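Local coordinates for protein glycoside hydrolase family 81 (Clostridium thermocellum, PDB 6FOP) that probably hydrolyses beta-1,3-glucans such as laminarin, as a glycoside hydrolase of family 81, at residues Y54-T59 with P472-S477; I79-A84 with S282-I287; Y534-Y539 with I576-I581; Y551-W556 with H562-N567; E601-R604 with Q610-N613. All coordinates share one frame; numbering follows the deposited sequence. Where two conformers were deposited one is given.

In the fold
Interactions 1 and 3 are buried in the core, and interaction 4 runs from a buried metal site to an exposed tryptophan. Interaction 2 is only partly buried. Interaction 5 lies farthest from the centre of the chain, about 28 Å, yet is still largely buried. Interactions 2 and 4 reach the same four-stranded sheet, while interaction 1 joins an N-terminal loop to the C-terminal region. Interactions 4 and 5 each give a ligand to one nickel ion. Chemistry differs with place. Interaction 1 rests on a carboxylate, a charge cluster and a water, interactions 2 and 5 on apolar contacts, interaction 3 on aromatic rings and a buried amide, and interaction 4 on sulfur, rings and a hydroxyl.

Interaction 1: residues Y54-T59 with P472-S477; sequences YAHPLT and PYEGHS
Glu-474 brings its carboxylate up to the edge of the His-56 ring. OE2 of Glu-474 lies near the ring plane, 3.4 Å from His-56 CE1 and 3.5 Å from His-56 ND1. A bend at chi2 (-145°) of Glu-474 puts the carboxylate there. The two side chains cross at about a right angle, and the ring and carboxylate planes are 41° apart. No hydrogen bond joins them; His-56 ND1 is hydrogen-bonded to Tyr-264 OH. A water links the two segments beside this pair, donating to Tyr-54 O at 2.9 Å and to Glu-474 OE2 at 2.8 Å. One face of the His-56 ring has Tyr-54 O above its centre.

The segment 54-59 is the loop between two antiparallel strands, 53-54 and 59-63, and carries a cis peptide before Pro-57. The segment 472-477 belongs to a short hairpin, where Gly-475 and His-476 form a G1 beta bulge opposite Asp-471. The contact therefore ties an N-terminal sheet to the C-terminal region.

Within the hairpin, His-476 NE2 donates to Glu-474 OE1 at 2.7 Å, on the anti side and tilted out of the carboxylate plane, while OE1 lies in the imidazole plane. ND1 of His-476 donates to Ser-477 O, which fixes the ring rotation. The carboxylate also forms salt bridges with Lys-129 through OE2 and with Arg-285 through OE1. Lys-129 NZ further bonds the carbonyls of Tyr-54 and Ala-55.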
# COMPACT_ATOMS: atom_id res chain seq x y z
N TYR A 54 -6.08 10.24 9.33
CA TYR A 54 -6.23 10.82 8.01
C TYR A 54 -7.12 9.95 7.16
O TYR A 54 -6.66 9.06 6.45
CB TYR A 54 -4.85 11.09 7.36
CG TYR A 54 -4.09 12.21 8.06
CD1 TYR A 54 -3.24 11.94 9.12
CD2 TYR A 54 -4.27 13.55 7.70
CE1 TYR A 54 -2.57 12.96 9.80
CE2 TYR A 54 -3.61 14.55 8.39
CZ TYR A 54 -2.75 14.25 9.42
OH TYR A 54 -2.13 15.30 10.06
N ALA A 55 -8.43 10.17 7.29
CA ALA A 55 -9.43 9.42 6.55
C ALA A 55 -9.61 9.90 5.13
O ALA A 55 -9.49 9.09 4.19
CB ALA A 55 -10.76 9.44 7.32
N HIS A 56 -9.83 11.21 4.99
CA HIS A 56 -9.99 11.93 3.71
C HIS A 56 -11.41 11.76 3.13
O HIS A 56 -11.83 10.65 2.85
CB HIS A 56 -8.97 11.53 2.63
CG HIS A 56 -7.53 11.63 3.02
ND1 HIS A 56 -6.62 10.66 2.63
CD2 HIS A 56 -6.81 12.55 3.71
CE1 HIS A 56 -5.42 10.97 3.08
NE2 HIS A 56 -5.50 12.13 3.72
N PRO A 57 -12.15 12.86 2.93
CA PRO A 57 -11.69 14.26 3.08
C PRO A 57 -11.52 14.75 4.52
O PRO A 57 -10.93 15.80 4.73
CB PRO A 57 -12.76 15.04 2.31
CG PRO A 57 -13.98 14.17 2.49
CD PRO A 57 -13.47 12.78 2.29
N LEU A 58 -12.10 14.04 5.47
CA LEU A 58 -12.02 14.43 6.89
C LEU A 58 -10.79 13.89 7.59
O LEU A 58 -10.26 12.81 7.26
CB LEU A 58 -13.25 13.92 7.67
CG LEU A 58 -14.59 14.52 7.25
CD1 LEU A 58 -15.75 13.73 7.84
CD2 LEU A 58 -14.72 15.95 7.69
N THR A 59 -10.39 14.61 8.63
CA THR A 59 -9.40 14.12 9.55
C THR A 59 -9.91 14.23 10.97
O THR A 59 -10.79 15.07 11.26
CB THR A 59 -8.04 14.82 9.38
OG1 THR A 59 -8.15 16.19 9.77
CG2 THR A 59 -7.56 14.77 7.93
N PRO A 472 -6.66 -0.81 1.10
CA PRO A 472 -7.45 -1.01 -0.12
C PRO A 472 -8.02 0.26 -0.75
O PRO A 472 -8.30 0.28 -1.96
CB PRO A 472 -8.58 -1.95 0.32
CG PRO A 472 -8.11 -2.55 1.59
CD PRO A 472 -7.20 -1.58 2.24
N TYR A 473 -8.24 1.29 0.06
CA TYR A 473 -8.89 2.49 -0.43
C TYR A 473 -7.90 3.53 -0.94
O TYR A 473 -8.11 4.13 -1.99
CB TYR A 473 -9.93 3.07 0.55
CG TYR A 473 -11.10 3.75 -0.12
CD1 TYR A 473 -11.07 5.11 -0.41
CD2 TYR A 473 -12.25 3.04 -0.40
CE1 TYR A 473 -12.13 5.73 -1.02
CE2 TYR A 473 -13.33 3.67 -1.01
CZ TYR A 473 -13.29 5.03 -1.28
OH TYR A 473 -14.37 5.66 -1.88
N GLU A 474 -6.81 3.74 -0.21
CA GLU A 474 -5.75 4.58 -0.76
C GLU A 474 -5.03 3.89 -1.92
O GLU A 474 -4.35 4.57 -2.68
CB GLU A 474 -4.73 5.00 0.30
CG GLU A 474 -5.29 5.99 1.32
CD GLU A 474 -4.33 7.04 1.82
OE1 GLU A 474 -3.23 7.29 1.22
OE2 GLU A 474 -4.72 7.70 2.82
N GLY A 475 -5.15 2.57 -2.01
CA GLY A 475 -4.53 1.81 -3.09
C GLY A 475 -3.04 1.60 -2.98
O GLY A 475 -2.41 1.28 -3.99
N HIS A 476 -2.47 1.79 -1.80
CA HIS A 476 -1.06 1.57 -1.60
C HIS A 476 -0.83 1.05 -0.20
O HIS A 476 -1.77 1.03 0.62
CB HIS A 476 -0.25 2.86 -1.83
CG HIS A 476 -0.54 3.92 -0.83
ND1 HIS A 476 0.05 3.95 0.42
CD2 HIS A 476 -1.44 4.94 -0.85
CE1 HIS A 476 -0.50 4.93 1.13
NE2 HIS A 476 -1.37 5.56 0.37
N SER A 477 0.41 0.74 0.12
CA SER A 477 0.78 0.22 1.40
C SER A 477 1.27 1.27 2.38
O SER A 477 1.59 2.42 2.00
CB SER A 477 1.79 -0.89 1.21
OG SER A 477 1.25 -1.93 0.41
O HOH W 1 -4.04 8.41 5.44

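Interaction 2: residues I79-A84 with S282-I287; sequences IAYFGA and STLRGI
A two-residue beta hairpin, with a type I turn from Thr-283 to Gly-286, presents Leu-284 to the edge strand 80-82. Leu-284 carries nearly all of its side of the contact. Its CD1 methyl lies 3.7 Å from Tyr-81 O and 3.8 Å from Gly-83 N, so it rests on the backbone of 81-83. The same methyl is 4.1 Å from CD2 of the Tyr-81 ring, which it meets obliquely. The side chains of Tyr-81 and Leu-284 run side by side with opposite headings. Leu-284 extends toward the strand because CG is anti to the backbone N (chi1 -174°). The backbones come nearest at Gly-83 and Leu-284, whose CA atoms are 5.6 Å apart.

No hydrogen bond crosses the contact. The turn is held from within. Gly-286 O accepts from Thr-283 N at 3.0 Å and from Thr-283 OG1 at 2.7 Å, so two donors grip one carbonyl. Gly-286 N returns a bond to Thr-283 O. A weak bond also runs from Arg-285 N to Thr-283 OG1.

Leu-284 also touches Tyr-560 of the next strand, 559-561. Its neighbour Arg-285 reaches Trp-556 O in the same sheet. The tip of the hairpin 280-292 is thus joined to another sheet by the apolar Leu-284 and by the guanidinium of Arg-285, while its own turn is closed by a pair of backbone bonds, as is typical of a tight two-residue beta hairpin.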
# COMPACT_ATOMS: atom_id res chain seq x y z
N ILE A 79 9.80 21.76 -0.61
CA ILE A 79 10.16 20.37 -0.38
C ILE A 79 9.00 19.51 0.08
O ILE A 79 9.08 18.29 0.02
CB ILE A 79 11.33 20.26 0.64
CG1 ILE A 79 12.13 18.95 0.41
CG2 ILE A 79 10.86 20.42 2.07
CD1 ILE A 79 13.47 18.88 1.10
N ALA A 80 7.92 20.13 0.55
CA ALA A 80 6.79 19.38 1.10
C ALA A 80 5.50 20.16 0.88
O ALA A 80 5.49 21.39 0.82
CB ALA A 80 6.99 19.15 2.58
N TYR A 81 4.40 19.42 0.77
CA TYR A 81 3.08 20.02 0.72
C TYR A 81 2.25 19.37 1.79
O TYR A 81 2.30 18.16 1.96
CB TYR A 81 2.47 19.82 -0.65
CG TYR A 81 1.29 20.74 -0.92
CD1 TYR A 81 1.46 22.11 -1.03
CD2 TYR A 81 0.00 20.25 -1.04
CE1 TYR A 81 0.40 22.96 -1.27
CE2 TYR A 81 -1.07 21.09 -1.30
CZ TYR A 81 -0.87 22.45 -1.40
OH TYR A 81 -1.93 23.30 -1.64
N PHE A 82 1.49 20.20 2.52
CA PHE A 82 0.84 19.80 3.77
C PHE A 82 -0.68 19.82 3.72
O PHE A 82 -1.29 20.72 3.13
CB PHE A 82 1.29 20.72 4.90
CG PHE A 82 2.78 20.76 5.11
CD1 PHE A 82 3.42 19.81 5.89
CD2 PHE A 82 3.54 21.79 4.58
CE1 PHE A 82 4.80 19.86 6.09
CE2 PHE A 82 4.90 21.85 4.78
CZ PHE A 82 5.53 20.88 5.54
N GLY A 83 -1.27 18.78 4.31
CA GLY A 83 -2.70 18.73 4.63
C GLY A 83 -2.86 18.26 6.06
O GLY A 83 -3.41 17.18 6.32
N ALA A 84 -2.37 19.06 6.98
CA ALA A 84 -2.32 18.67 8.39
C ALA A 84 -3.71 18.64 9.01
O ALA A 84 -4.57 19.49 8.71
CB ALA A 84 -1.47 19.63 9.20
N SER A 282 -11.14 19.22 -2.51
CA SER A 282 -9.73 19.39 -2.75
C SER A 282 -8.97 18.87 -1.55
O SER A 282 -9.11 19.36 -0.44
CB SER A 282 -9.42 20.87 -2.97
OG SER A 282 -8.03 21.05 -3.16
N THR A 283 -8.18 17.82 -1.78
CA THR A 283 -7.47 17.11 -0.73
C THR A 283 -6.00 16.98 -1.05
O THR A 283 -5.53 17.30 -2.14
CB THR A 283 -8.04 15.68 -0.52
OG1 THR A 283 -7.51 14.78 -1.52
CG2 THR A 283 -9.56 15.66 -0.53
N LEU A 284 -5.26 16.50 -0.06
CA LEU A 284 -3.83 16.28 -0.24
C LEU A 284 -3.55 15.30 -1.38
O LEU A 284 -2.49 15.42 -2.03
CB LEU A 284 -3.25 15.72 1.06
CG LEU A 284 -1.75 15.56 1.10
CD1 LEU A 284 -1.05 16.91 1.06
CD2 LEU A 284 -1.36 14.80 2.33
N ARG A 285 -4.48 14.38 -1.63
CA ARG A 285 -4.36 13.37 -2.70
C ARG A 285 -4.88 13.84 -4.05
O ARG A 285 -5.00 13.06 -4.98
CB ARG A 285 -5.08 12.07 -2.28
CG ARG A 285 -4.46 11.35 -1.09
CD ARG A 285 -3.23 10.52 -1.46
NE ARG A 285 -2.76 9.83 -0.26
CZ ARG A 285 -2.06 10.38 0.73
NH1 ARG A 285 -1.49 11.59 0.60
NH2 ARG A 285 -1.90 9.71 1.86
N GLY A 286 -5.15 15.14 -4.18
CA GLY A 286 -5.79 15.66 -5.38
C GLY A 286 -7.28 15.86 -5.17
O GLY A 286 -7.80 15.84 -4.03
N ILE A 287 -7.99 16.00 -6.27
CA ILE A 287 -9.42 16.18 -6.22
C ILE A 287 -10.06 14.82 -5.94
O ILE A 287 -9.76 13.83 -6.63
CB ILE A 287 -9.96 16.71 -7.55
CG1 ILE A 287 -9.40 18.10 -7.84
CG2 ILE A 287 -11.48 16.69 -7.61
CD1 ILE A 287 -9.73 19.17 -6.85

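Interaction 3: residues Y534-Y539 with I576-I581; sequences YWFDLY and INFLPI
Trp-535 and Phe-536 both carry CG anti to the carbonyl carbon (chi1 -81° and -60°), which brings the indole to the side-chain amide of Asn-577 and the phenyl ring to its backbone. The side chains of Trp-535 and Asn-577 cross at about a right angle, and the indole and amide planes are 54° apart. CD1 of Trp-535 is the nearest indole atom, 3.3 Å from Asn-577 OD1 and 3.4 Å from Asn-577 ND2. The approach to the ring is oblique. Trp-535 NE1 is also close to OD1, but the angle is too poor for a hydrogen bond.

Both polar groups are satisfied elsewhere. Trp-535 NE1 and Asn-577 ND2 each bond Ala-492 O. Asn-577 OD1 pairs with Ser-494 OG, and ND2 also with Tyr-551 OH. These bonds fix the rotation of the buried amide.

Phe-536 meets the second segment at two points. Its CZ edge faces Asn-577 O at 4.0 Å, near the ring plane. Its CE1 lies 4.2 Å from CE1 of Phe-578, at the edge of the Phe-578 ring. Phe-578 in turn stacks on Tyr-621.

The segment 534-539 leaves the C-terminal end of helix 514-534, and Asp-537 takes positive phi just after it. The segment 576-581 follows helix 570-575. Phe-536 packs back on Val-531 of helix 514-534, Trp-535 and Leu-579 touch helix 494-511, and Phe-578 rests against helix 615-622.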
# COMPACT_ATOMS: atom_id res chain seq x y z
N TYR A 534 0.50 9.28 -6.71
CA TYR A 534 0.90 9.97 -5.46
C TYR A 534 2.41 10.07 -5.29
O TYR A 534 2.88 10.89 -4.54
CB TYR A 534 0.20 9.35 -4.23
CG TYR A 534 -1.28 9.15 -4.51
CD1 TYR A 534 -2.10 10.22 -4.87
CD2 TYR A 534 -1.83 7.89 -4.48
CE1 TYR A 534 -3.43 10.02 -5.21
CE2 TYR A 534 -3.15 7.66 -4.81
CZ TYR A 534 -3.96 8.73 -5.19
OH TYR A 534 -5.28 8.51 -5.54
N TRP A 535 3.16 9.21 -5.97
CA TRP A 535 4.63 9.30 -5.98
C TRP A 535 5.20 9.99 -7.23
O TRP A 535 6.06 10.86 -7.13
CB TRP A 535 5.26 7.90 -5.82
CG TRP A 535 5.33 7.38 -4.39
CD1 TRP A 535 6.38 7.44 -3.58
CD2 TRP A 535 4.26 6.78 -3.61
NE1 TRP A 535 6.11 6.87 -2.37
CE2 TRP A 535 4.80 6.45 -2.35
CE3 TRP A 535 2.92 6.44 -3.87
CZ2 TRP A 535 4.06 5.81 -1.36
CZ3 TRP A 535 2.18 5.81 -2.87
CH2 TRP A 535 2.75 5.53 -1.62
N PHE A 536 4.68 9.64 -8.40
CA PHE A 536 5.21 10.18 -9.65
C PHE A 536 4.34 11.23 -10.34
O PHE A 536 4.83 11.91 -11.25
CB PHE A 536 5.47 9.05 -10.66
CG PHE A 536 6.47 8.01 -10.20
CD1 PHE A 536 7.64 8.38 -9.57
CD2 PHE A 536 6.24 6.65 -10.43
CE1 PHE A 536 8.56 7.43 -9.15
CE2 PHE A 536 7.18 5.69 -10.04
CZ PHE A 536 8.33 6.09 -9.37
N ASP A 537 3.07 11.35 -9.92
CA ASP A 537 2.10 12.29 -10.53
C ASP A 537 2.27 12.35 -12.05
O ASP A 537 2.49 13.41 -12.65
CB ASP A 537 2.22 13.70 -9.90
CG ASP A 537 1.11 14.64 -10.31
OD1 ASP A 537 0.07 14.19 -10.79
OD2 ASP A 537 1.29 15.87 -10.08
N LEU A 538 2.12 11.19 -12.69
CA LEU A 538 2.29 11.11 -14.15
C LEU A 538 1.31 11.98 -14.92
O LEU A 538 1.64 12.47 -16.00
CB LEU A 538 2.19 9.67 -14.64
CG LEU A 538 3.21 8.66 -14.14
CD1 LEU A 538 3.00 7.36 -14.89
CD2 LEU A 538 4.62 9.16 -14.36
N TYR A 539 0.12 12.17 -14.37
CA TYR A 539 -0.93 12.93 -15.07
C TYR A 539 -0.84 14.45 -14.77
O TYR A 539 -1.62 15.23 -15.31
CB TYR A 539 -2.30 12.36 -14.70
CG TYR A 539 -2.46 10.93 -15.14
CD1 TYR A 539 -2.88 10.62 -16.43
CD2 TYR A 539 -2.14 9.88 -14.29
CE1 TYR A 539 -3.00 9.30 -16.84
CE2 TYR A 539 -2.23 8.56 -14.70
CZ TYR A 539 -2.68 8.27 -15.96
OH TYR A 539 -2.77 6.95 -16.34
N ILE A 576 15.00 5.35 -4.04
CA ILE A 576 14.24 4.51 -3.12
C ILE A 576 12.87 4.12 -3.65
O ILE A 576 12.26 3.24 -3.08
CB ILE A 576 14.06 5.12 -1.70
CG1 ILE A 576 13.26 6.45 -1.72
CG2 ILE A 576 15.42 5.30 -1.00
CD1 ILE A 576 12.34 6.59 -0.53
N ASN A 577 12.37 4.78 -4.70
CA ASN A 577 11.12 4.37 -5.33
C ASN A 577 11.30 3.59 -6.62
O ASN A 577 10.36 3.35 -7.35
CB ASN A 577 10.15 5.56 -5.45
CG ASN A 577 9.33 5.70 -4.20
OD1 ASN A 577 8.43 4.89 -3.97
ND2 ASN A 577 9.72 6.63 -3.33
N PHE A 578 12.56 3.24 -6.90
CA PHE A 578 12.86 2.31 -7.98
C PHE A 578 13.26 0.94 -7.44
O PHE A 578 12.79 -0.09 -7.95
CB PHE A 578 14.00 2.83 -8.88
CG PHE A 578 13.85 4.27 -9.35
CD1 PHE A 578 12.62 4.89 -9.49
CD2 PHE A 578 14.98 4.99 -9.69
CE1 PHE A 578 12.54 6.21 -9.91
CE2 PHE A 578 14.90 6.32 -10.10
CZ PHE A 578 13.67 6.93 -10.22
N LEU A 579 14.15 0.91 -6.45
CA LEU A 579 14.72 -0.37 -6.02
C LEU A 579 13.77 -1.13 -5.10
O LEU A 579 13.00 -0.53 -4.32
CB LEU A 579 16.11 -0.15 -5.42
CG LEU A 579 16.20 0.37 -3.99
CD1 LEU A 579 16.04 -0.75 -2.96
CD2 LEU A 579 17.54 1.07 -3.80
N PRO A 580 13.80 -2.46 -5.11
CA PRO A 580 14.61 -3.27 -6.02
C PRO A 580 14.01 -3.30 -7.42
O PRO A 580 12.80 -3.45 -7.59
CB PRO A 580 14.57 -4.66 -5.38
CG PRO A 580 13.21 -4.69 -4.73
CD PRO A 580 12.94 -3.29 -4.25
N ILE A 581 14.87 -3.21 -8.42
CA ILE A 581 14.42 -3.33 -9.80
C ILE A 581 14.38 -4.82 -10.16
O ILE A 581 15.41 -5.47 -10.17
CB ILE A 581 15.29 -2.47 -10.75
CG1 ILE A 581 15.22 -0.98 -10.33
CG2 ILE A 581 14.82 -2.61 -12.18
CD1 ILE A 581 16.10 -0.05 -11.15

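Interaction 4: residues Y551-W556 with H562-N567; sequences YASMVW and HEIWWN. With NI (nickel (II) ion), chain B.
The touching parts of 551-556 and 562-567 run in broadly the same direction, 55° apart, because the chain turns back after strand 559-561. Ser-553 and Met-554 form a classic beta bulge opposite Cys-561. The bulge residues carry the middle of the contact. Ser-553 OG donates to Glu-563 O at 2.7 Å, from well above the carbonyl plane. Its chi1 of 50° sets OG between the backbone N and the carbonyl carbon.

Met-554 makes a Met-aromatic contact. Its SD lies over the face of the five-membered ring of Trp-565, 4.3 Å from the ring centroid. The bend at chi3 lays CE on the same indole, 3.7 Å from Trp-565 CZ2. Trp-556 closes this end, with its CZ2 3.7 Å from Trp-565 CH2 and the ring planes at 74°.

At the other end His-562 is a nickel ligand, together with His-574, Glu-601 and Glu-605. One face of its ring stacks with His-549. The Tyr-551 ring meets it obliquely, and the Tyr-551 hydroxyl is tied to Lys-573 O. NE2 of His-562 binds the nickel ion at 2.1 Å, while its CD2 edge faces Tyr-551 O in the ring plane, at 3.5 Å.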
# COMPACT_ATOMS: atom_id res chain seq x y z
N TYR A 551 8.15 14.60 -8.30
CA TYR A 551 8.28 13.33 -7.61
C TYR A 551 8.16 13.60 -6.13
O TYR A 551 8.71 14.59 -5.65
CB TYR A 551 9.67 12.76 -7.93
CG TYR A 551 10.16 11.66 -6.99
CD1 TYR A 551 9.46 10.45 -6.87
CD2 TYR A 551 11.30 11.84 -6.23
CE1 TYR A 551 9.90 9.45 -6.02
CE2 TYR A 551 11.75 10.85 -5.38
CZ TYR A 551 11.06 9.64 -5.30
OH TYR A 551 11.53 8.64 -4.49
N ALA A 552 7.43 12.73 -5.43
CA ALA A 552 7.42 12.70 -3.97
C ALA A 552 8.04 11.38 -3.52
O ALA A 552 7.59 10.31 -3.95
CB ALA A 552 6.00 12.82 -3.42
N SER A 553 9.04 11.46 -2.65
CA SER A 553 9.68 10.26 -2.12
C SER A 553 8.97 9.64 -0.92
O SER A 553 9.11 8.44 -0.70
CB SER A 553 11.15 10.56 -1.79
OG SER A 553 11.28 11.72 -1.01
N MET A 554 8.23 10.46 -0.16
CA MET A 554 7.44 9.97 0.97
C MET A 554 6.03 10.53 0.93
O MET A 554 5.83 11.73 0.77
CB MET A 554 8.09 10.29 2.31
CG MET A 554 9.38 9.58 2.51
SD MET A 554 10.14 9.60 4.14
CE MET A 554 8.84 8.96 5.09
N VAL A 555 5.08 9.61 1.08
CA VAL A 555 3.66 9.93 1.15
C VAL A 555 3.15 9.61 2.55
O VAL A 555 3.32 8.48 3.03
CB VAL A 555 2.87 9.12 0.08
CG1 VAL A 555 1.35 9.31 0.23
CG2 VAL A 555 3.38 9.48 -1.31
N TRP A 556 2.56 10.63 3.18
CA TRP A 556 1.97 10.52 4.50
C TRP A 556 0.47 10.77 4.42
O TRP A 556 -0.06 11.25 3.42
CB TRP A 556 2.57 11.56 5.45
CG TRP A 556 4.04 11.41 5.75
CD1 TRP A 556 5.10 11.73 4.93
CD2 TRP A 556 4.60 10.97 6.97
NE1 TRP A 556 6.27 11.47 5.58
CE2 TRP A 556 6.00 11.00 6.83
CE3 TRP A 556 4.04 10.51 8.17
CZ2 TRP A 556 6.86 10.60 7.85
CZ3 TRP A 556 4.89 10.10 9.18
CH2 TRP A 556 6.29 10.15 9.02
N HIS A 562 9.68 15.50 -0.54
CA HIS A 562 10.88 15.08 -1.28
C HIS A 562 12.04 14.90 -0.28
O HIS A 562 13.13 15.45 -0.45
CB HIS A 562 11.15 16.14 -2.32
CG HIS A 562 12.16 15.78 -3.37
ND1 HIS A 562 13.51 15.98 -3.20
CD2 HIS A 562 11.99 15.37 -4.64
CE1 HIS A 562 14.15 15.67 -4.32
NE2 HIS A 562 13.25 15.32 -5.22
N GLU A 563 11.76 14.11 0.75
CA GLU A 563 12.69 13.78 1.83
C GLU A 563 12.76 12.28 2.01
O GLU A 563 11.82 11.56 1.65
CB GLU A 563 12.28 14.46 3.14
CG GLU A 563 12.23 15.96 3.07
CD GLU A 563 11.82 16.62 4.37
OE1 GLU A 563 10.84 16.19 4.99
OE2 GLU A 563 12.49 17.59 4.77
N ILE A 564 13.85 11.82 2.63
CA ILE A 564 14.00 10.42 3.02
C ILE A 564 14.52 10.35 4.44
O ILE A 564 14.85 11.38 5.04
CB ILE A 564 14.90 9.61 2.04
CG1 ILE A 564 16.32 10.21 1.93
CG2 ILE A 564 14.22 9.52 0.68
CD1 ILE A 564 17.29 9.38 1.11
N TRP A 565 14.62 9.13 4.98
CA TRP A 565 14.96 9.00 6.40
C TRP A 565 16.39 9.25 6.79
O TRP A 565 16.69 9.35 7.98
CB TRP A 565 14.51 7.64 6.93
CG TRP A 565 13.04 7.43 7.11
CD1 TRP A 565 12.29 6.42 6.55
CD2 TRP A 565 12.15 8.16 7.96
NE1 TRP A 565 10.99 6.49 7.02
CE2 TRP A 565 10.88 7.56 7.87
CE3 TRP A 565 12.31 9.29 8.78
CZ2 TRP A 565 9.76 8.04 8.57
CZ3 TRP A 565 11.21 9.76 9.50
CH2 TRP A 565 9.95 9.14 9.38
N TRP A 566 17.29 9.31 5.81
CA TRP A 566 18.69 9.62 6.07
C TRP A 566 19.15 10.76 5.19
O TRP A 566 18.45 11.16 4.25
CB TRP A 566 19.54 8.36 5.91
CG TRP A 566 19.76 7.89 4.49
CD1 TRP A 566 20.82 8.17 3.70
CD2 TRP A 566 18.90 7.04 3.72
NE1 TRP A 566 20.69 7.55 2.48
CE2 TRP A 566 19.53 6.84 2.47
CE3 TRP A 566 17.69 6.38 3.98
CZ2 TRP A 566 18.97 6.05 1.47
CZ3 TRP A 566 17.13 5.59 2.97
CH2 TRP A 566 17.78 5.42 1.74
N ASN A 567 20.34 11.27 5.47
CA ASN A 567 20.89 12.41 4.75
C ASN A 567 21.58 11.92 3.48
O ASN A 567 22.79 11.93 3.37
CB ASN A 567 21.84 13.19 5.65
CG ASN A 567 22.32 14.48 5.03
OD1 ASN A 567 21.75 14.97 4.05
ND2 ASN A 567 23.35 15.04 5.59
NI NI B . 13.77 15.23 -7.22

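Interaction 5: residues E601-R604 with Q610-N613; sequences EMLR and QPPN. With NI (nickel (II) ion), chain B.
Apolar contacts of Leu-603 and Met-602 with Pro-611 join the two segments. Leu-603 puts its CD2 methyl against the peptide before the proline, 3.5 Å from Gln-610 C and 3.6 Å from Pro-611 N. The same methyl is 4.1 Å from Pro-611 CD. Met-602 comes in from the neighbouring position on the helix. Its chain bends at chi2 (-81°) and again at chi3 (-61°), which turns CE toward the proline ring, 4.1 Å from Pro-611 CG. No hydrogen bond crosses the contact.

Metal binding is the task of Glu-601. OE2 binds the nickel ion at 2.0 Å, whereas OE1 stands 4.1 Å from the ion, so the carboxylate is monodentate. OE1 is instead bonded by Asn-550 N, which helps to set the carboxylate. Glu-605, one helical turn on, joins it at the ion beside two histidines.

The segment 601-604 lies within helix 592-606. Residues 610-613 lie in the loop before helix 615-622. The chain folds back here, so Pro-611 also packs on Tyr-599 of the first helix and on Gln-618 and Tyr-619 of the second. Met-602 and both prolines touch Ser-571 of helix 570-575.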
# COMPACT_ATOMS: atom_id res chain seq x y z
N GLU A 601 15.47 15.95 -13.32
CA GLU A 601 15.26 16.67 -12.06
C GLU A 601 16.31 16.22 -11.03
O GLU A 601 16.90 17.03 -10.32
CB GLU A 601 13.88 16.40 -11.47
CG GLU A 601 13.74 16.85 -10.02
CD GLU A 601 12.38 16.64 -9.39
OE1 GLU A 601 11.42 17.25 -9.87
OE2 GLU A 601 12.29 15.89 -8.40
N MET A 602 16.49 14.91 -10.92
CA MET A 602 17.48 14.33 -10.00
C MET A 602 18.88 14.92 -10.23
O MET A 602 19.56 15.32 -9.28
CB MET A 602 17.43 12.79 -10.12
CG MET A 602 18.46 12.03 -9.29
SD MET A 602 20.11 11.93 -10.02
CE MET A 602 19.73 11.06 -11.54
N LEU A 603 19.30 15.02 -11.49
CA LEU A 603 20.60 15.60 -11.82
C LEU A 603 20.70 17.07 -11.38
O LEU A 603 21.71 17.49 -10.78
CB LEU A 603 20.88 15.50 -13.32
CG LEU A 603 21.08 14.12 -13.93
CD1 LEU A 603 21.43 14.29 -15.39
CD2 LEU A 603 22.18 13.36 -13.20
N ARG A 604 19.65 17.84 -11.70
CA ARG A 604 19.63 19.25 -11.31
C ARG A 604 19.75 19.41 -9.79
O ARG A 604 20.47 20.25 -9.29
CB ARG A 604 18.35 19.92 -11.79
CG ARG A 604 18.31 20.21 -13.28
CD ARG A 604 17.23 21.24 -13.58
NE ARG A 604 15.90 20.78 -13.18
CZ ARG A 604 15.12 19.95 -13.88
NH1 ARG A 604 15.51 19.46 -15.05
NH2 ARG A 604 13.93 19.62 -13.41
N GLN A 610 25.87 13.59 -14.14
CA GLN A 610 25.56 12.17 -13.95
C GLN A 610 25.25 11.95 -12.48
O GLN A 610 25.64 12.75 -11.64
CB GLN A 610 26.74 11.28 -14.38
CG GLN A 610 26.86 11.17 -15.88
CD GLN A 610 28.11 10.43 -16.34
OE1 GLN A 610 28.99 10.08 -15.54
NE2 GLN A 610 28.18 10.16 -17.62
N PRO A 611 24.56 10.85 -12.14
CA PRO A 611 24.23 10.64 -10.72
C PRO A 611 25.49 10.58 -9.86
O PRO A 611 26.48 9.99 -10.31
CB PRO A 611 23.53 9.29 -10.69
CG PRO A 611 23.18 8.99 -12.11
CD PRO A 611 24.11 9.73 -12.98
N PRO A 612 25.51 11.21 -8.70
CA PRO A 612 26.74 11.15 -7.87
C PRO A 612 26.98 9.78 -7.25
O PRO A 612 28.12 9.44 -6.91
CB PRO A 612 26.49 12.23 -6.81
CG PRO A 612 25.00 12.25 -6.68
CD PRO A 612 24.51 12.12 -8.10
N ASN A 613 25.89 9.06 -7.05
CA ASN A 613 25.89 7.76 -6.44
C ASN A 613 24.63 6.99 -6.86
O ASN A 613 23.79 7.53 -7.59
CB ASN A 613 26.07 7.84 -4.91
CG ASN A 613 24.90 8.47 -4.18
OD1 ASN A 613 24.05 9.14 -4.78
ND2 ASN A 613 24.86 8.25 -2.90
NI NI B . 13.77 15.23 -7.22